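PDB 3A2Q: 6-aminohexanoate-cyclic-dimer hydrolase from Arthrobacter sp., which hydrolyses the cyclic dimer of 6-aminohexanoic acid, a nylon-6 by-product, opening one amide bond to give the linear dimer. Local coordinates for residues Thr137-Pro140 with Ser146-Gly149; Ile440-Asp445 with Val477-Gln482. The protein carries 1 engineered substitution. All blocks are in the same frame, centred on the assembly; numbering follows the deposited sequence.

The two contacts illustrate how chemistry follows depth in an amidase-family fold. Contact 1 is buried and local, joining two parts of the single loop that runs from strand 113-118 to helix 152-159; a valine wedge, an amide hydrogen bond and a bridging water hold it together. Contact 2 lies at the surface and spans more of the chain, setting the end of strand 435-442 in the mixed sheet against the loop after helix 460-473. There the aliphatic stem of a methionine and a long arginine share the work with a water, and no direct hydrogen bond crosses. The two meet where Pro140 O packs 3.4 Å from Pro481 CB.

Contact 1: Thr137-Pro140 with Ser146-Gly149; sequences TRNP and SVGG
Val147, at the start of the Gly- and Ser-rich amidase signature segment just ahead of Ser150, a member of the charge relay by similarity, reaches back to Thr137, Arg138 and Asn139 earlier in the loop between strand 113-118 and helix 152-159. Followed outward from CB, its side chain divides between two surfaces. CG1, anti to its own carbonyl carbon, presses on the peptide link between Arg138 and Asn139, lying 3.3 Å from Arg138 C; CG2 turns to the threonine and meets Thr137 CG2 at 3.8 Å, the two side chains crossing at about a right angle. Helix 152-159 also contributes Ala156, which touches both Thr137 and Val147.

Asn139 ND2 donates to Ser146 O at 2.9 Å along a nearly straight bond (166°), with the acceptor in the plane of the amide. Asn139 OD1 accepts from Trp141 N and ND2 also bonds Val181 O, which together should fix the rotation of the amide. Ser146 OG, bonded to Thr128 OG1 as well, forms an ST turn by accepting from Gly148 N. A water also bridges the two backbones: it donates to Thr137 O at 2.8 Å and accepts from Val147 N at 3.2 Å.

Contact 2: Ile440-Asp445 with Val477-Gln482; sequences IGMSSD and VARRPQ
Arg479 lays its side chain against Met442 and extends its guanidinium toward Ile440, and these three residues account for nearly all the surface buried here. The arginine and methionine chains slide past each other in opposite directions. Met442 CG, set anti to its own carbonyl carbon (chi1 -71°), does the touching, 3.5 Å from Arg479 NE and 3.7 Å from Arg479 CD, whereas the sulfur is set farther back, with Met442 SD 4.0 Å from Arg479 NE. Trp141 and Pro448 also touch the methionine side chain.

A bend at chi3 (-68°) of the arginine carries its guanidinium along the strand to the backbone of Ile440. Arg479 NH2 lies 3.6 Å from Ile440 O, and a water lies between them, at the edge of the guanidinium and in its plane. It accepts from Arg479 NH2 at 3.1 Å and stands 3.0 Å from Ile440 O, to which it probably donates, though it has other acceptors in reach. Replacing Arg479 with an alanine would probably cost the water the N-H of NH2 and take away the arginine's share of the packing on Met442 CG.

The CB of Ile440 points away from the loop, and its side chain touches Leu474 and Val451. The whole is a water-bridged surface contact in which a loop following helix 460-473 lies against the end of strand 435-442, one arm of the antiparallel pair made with strand 448-455 in the mixed sheet of the amidase fold.

Contact 1: Thr137-Pro140 with Ser146-Gly149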
loop_
_atom_site.group_PDB
_atom_site.type_symbol
_atom_site.label_atom_id
_atom_site.label_comp_id
_atom_site.label_asym_id
_atom_site.label_seq_id
_atom_site.Cartn_x
_atom_site.Cartn_y
_atom_site.Cartn_z
ATOM N N THR A 137 13.215 5.508 6.222
ATOM C CA THR A 137 13.377 5.182 4.816
ATOM C C THR A 137 13.225 6.559 4.183
ATOM O O THR A 137 12.306 7.301 4.529
ATOM C CB THR A 137 12.269 4.252 4.282
ATOM O OG1 THR A 137 12.402 2.955 4.875
ATOM C CG2 THR A 137 12.378 4.122 2.761
ATOM N N ARG A 138 14.125 6.899 3.268
ATOM C CA ARG A 138 14.104 8.209 2.637
ATOM C C ARG A 138 13.601 8.187 1.204
ATOM O O ARG A 138 13.734 7.187 0.500
ATOM C CB ARG A 138 15.507 8.821 2.708
ATOM C CG ARG A 138 15.988 9.017 4.145
ATOM C CD ARG A 138 17.438 9.491 4.216
ATOM N NE ARG A 138 17.836 9.819 5.586
ATOM C CZ ARG A 138 17.539 10.957 6.208
ATOM N NH1 ARG A 138 16.842 11.900 5.589
ATOM N NH2 ARG A 138 17.937 11.155 7.457
ATOM N N ASN A 139 13.031 9.311 0.780
ATOM C CA ASN A 139 12.461 9.438 -0.553
ATOM C C ASN A 139 13.491 9.606 -1.666
ATOM O O ASN A 139 14.310 10.526 -1.639
ATOM C CB ASN A 139 11.488 10.616 -0.576
ATOM C CG ASN A 139 10.465 10.503 -1.685
ATOM O OD1 ASN A 139 10.814 10.319 -2.846
ATOM N ND2 ASN A 139 9.188 10.617 -1.327
ATOM N N PRO A 140 13.463 8.709 -2.663
ATOM C CA PRO A 140 14.390 8.755 -3.799
ATOM C C PRO A 140 14.304 10.078 -4.565
ATOM O O PRO A 140 15.261 10.489 -5.222
ATOM C CB PRO A 140 13.954 7.568 -4.658
ATOM C CG PRO A 140 13.334 6.623 -3.661
ATOM C CD PRO A 140 12.576 7.535 -2.747
ATOM N N SER A 146 9.887 12.261 3.554
ATOM C CA SER A 146 9.288 10.989 3.930
ATOM C C SER A 146 8.889 10.222 2.666
ATOM O O SER A 146 8.857 10.785 1.573
ATOM C CB SER A 146 8.043 11.245 4.786
ATOM O OG SER A 146 7.253 10.074 4.936
ATOM N N VAL A 147 8.595 8.936 2.823
ATOM C CA VAL A 147 8.173 8.103 1.700
ATOM C C VAL A 147 6.739 7.648 1.945
ATOM O O VAL A 147 6.222 6.777 1.243
ATOM C CB VAL A 147 9.075 6.850 1.535
ATOM C CG1 VAL A 147 10.468 7.268 1.072
ATOM C CG2 VAL A 147 9.153 6.067 2.855
ATOM N N GLY A 148 6.096 8.264 2.929
ATOM C CA GLY A 148 4.738 7.880 3.276
ATOM C C GLY A 148 4.820 6.590 4.070
ATOM O O GLY A 148 5.913 6.158 4.429
ATOM N N GLY A 149 3.680 5.968 4.348
ATOM C CA GLY A 149 3.688 4.726 5.101
ATOM C C GLY A 149 2.307 4.104 5.099
ATOM O O GLY A 149 1.365 4.735 4.624
HETATM O O HOH W 1 9.809 7.933 5.651
#

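Contact 2: Ile440-Asp445 with Val477-Gln482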
loop_
_atom_site.group_PDB
_atom_site.type_symbol
_atom_site.label_atom_id
_atom_site.label_comp_id
_atom_site.label_asym_id
_atom_site.label_seq_id
_atom_site.Cartn_x
_atom_site.Cartn_y
_atom_site.Cartn_z
ATOM N N ILE A 440 0.387 10.578 -11.509
ATOM C CA ILE A 440 0.097 11.563 -12.544
ATOM C C ILE A 440 0.608 12.978 -12.293
ATOM O O ILE A 440 0.879 13.719 -13.241
ATOM C CB ILE A 440 -1.431 11.624 -12.792
ATOM C CG1 ILE A 440 -1.907 10.295 -13.379
ATOM C CG2 ILE A 440 -1.782 12.783 -13.712
ATOM C CD1 ILE A 440 -3.427 10.193 -13.496
ATOM N N GLY A 441 0.752 13.362 -11.029
ATOM C CA GLY A 441 1.204 14.713 -10.746
ATOM C C GLY A 441 2.564 14.877 -10.096
ATOM O O GLY A 441 3.184 13.911 -9.649
ATOM N N MET A 442 3.016 16.127 -10.063
ATOM C CA MET A 442 4.286 16.511 -9.453
ATOM C C MET A 442 4.078 17.880 -8.815
ATOM O O MET A 442 3.400 18.740 -9.382
ATOM C CB MET A 442 5.397 16.612 -10.507
ATOM C CG MET A 442 5.851 15.287 -11.083
ATOM S SD MET A 442 6.706 14.256 -9.878
ATOM C CE MET A 442 8.302 15.085 -9.794
ATOM N N SER A 443 4.651 18.073 -7.632
ATOM C CA SER A 443 4.541 19.345 -6.921
ATOM C C SER A 443 5.472 20.348 -7.586
ATOM O O SER A 443 6.346 19.964 -8.367
ATOM C CB SER A 443 4.973 19.179 -5.469
ATOM O OG SER A 443 6.375 18.979 -5.416
ATOM N N SER A 444 5.301 21.627 -7.270
ATOM C CA SER A 444 6.147 22.653 -7.859
ATOM C C SER A 444 7.600 22.503 -7.401
ATOM O O SER A 444 8.513 23.055 -8.022
ATOM C CB SER A 444 5.616 24.050 -7.527
ATOM O OG SER A 444 5.530 24.269 -6.132
ATOM N N ASP A 445 7.831 21.753 -6.327
ATOM C CA ASP A 445 9.204 21.561 -5.883
ATOM C C ASP A 445 9.715 20.148 -6.158
ATOM O O ASP A 445 10.578 19.631 -5.448
ATOM C CB ASP A 445 9.384 21.974 -4.406
ATOM C CG ASP A 445 8.652 21.079 -3.428
ATOM O OD1 ASP A 445 7.767 20.304 -3.840
ATOM O OD2 ASP A 445 8.968 21.173 -2.219
ATOM N N VAL A 477 6.018 7.491 -17.116
ATOM C CA VAL A 477 7.244 6.710 -17.217
ATOM C C VAL A 477 8.511 7.525 -17.522
ATOM O O VAL A 477 9.618 7.119 -17.159
ATOM C CB VAL A 477 7.076 5.593 -18.277
ATOM C CG1 VAL A 477 6.972 6.198 -19.665
ATOM C CG2 VAL A 477 8.229 4.612 -18.183
ATOM N N ALA A 478 8.345 8.674 -18.177
ATOM C CA ALA A 478 9.479 9.529 -18.527
ATOM C C ALA A 478 10.153 10.157 -17.310
ATOM O O ALA A 478 11.340 10.490 -17.352
ATOM C CB ALA A 478 9.028 10.619 -19.483
ATOM N N ARG A 479 9.401 10.316 -16.225
ATOM C CA ARG A 479 9.938 10.927 -15.014
ATOM C C ARG A 479 10.665 9.930 -14.108
ATOM O O ARG A 479 10.201 8.807 -13.899
ATOM C CB ARG A 479 8.812 11.618 -14.233
ATOM C CG ARG A 479 8.070 12.697 -15.025
ATOM C CD ARG A 479 7.195 13.563 -14.115
ATOM N NE ARG A 479 6.065 12.830 -13.547
ATOM C CZ ARG A 479 4.905 12.627 -14.166
ATOM N NH1 ARG A 479 4.697 13.104 -15.386
ATOM N NH2 ARG A 479 3.943 11.942 -13.560
ATOM N N ARG A 480 11.811 10.351 -13.576
ATOM C CA ARG A 480 12.612 9.509 -12.688
ATOM C C ARG A 480 13.146 10.320 -11.510
ATOM O O ARG A 480 13.447 11.508 -11.644
ATOM C CB ARG A 480 13.799 8.905 -13.445
ATOM C CG ARG A 480 13.421 8.085 -14.657
ATOM C CD ARG A 480 14.628 7.350 -15.213
ATOM N NE ARG A 480 14.311 6.687 -16.473
ATOM C CZ ARG A 480 15.100 5.801 -17.068
ATOM N NH1 ARG A 480 16.258 5.470 -16.515
ATOM N NH2 ARG A 480 14.728 5.243 -18.213
ATOM N N PRO A 481 13.277 9.686 -10.335
ATOM C CA PRO A 481 13.789 10.416 -9.171
ATOM C C PRO A 481 15.258 10.784 -9.390
ATOM O O PRO A 481 15.974 10.084 -10.110
ATOM C CB PRO A 481 13.594 9.426 -8.025
ATOM C CG PRO A 481 13.652 8.085 -8.705
ATOM C CD PRO A 481 12.888 8.311 -9.981
ATOM N N GLN A 482 15.698 11.882 -8.781
ATOM C CA GLN A 482 17.079 12.345 -8.923
ATOM C C GLN A 482 18.092 11.310 -8.450
ATOM O O GLN A 482 19.242 11.305 -8.894
ATOM C CB GLN A 482 17.292 13.652 -8.152
ATOM C CG GLN A 482 16.410 14.800 -8.616
ATOM C CD GLN A 482 16.612 15.158 -10.081
ATOM O OE1 GLN A 482 15.817 15.897 -10.660
ATOM N NE2 GLN A 482 17.679 14.642 -10.681
HETATM O O HOH W 2 1.720 12.186 -15.640
#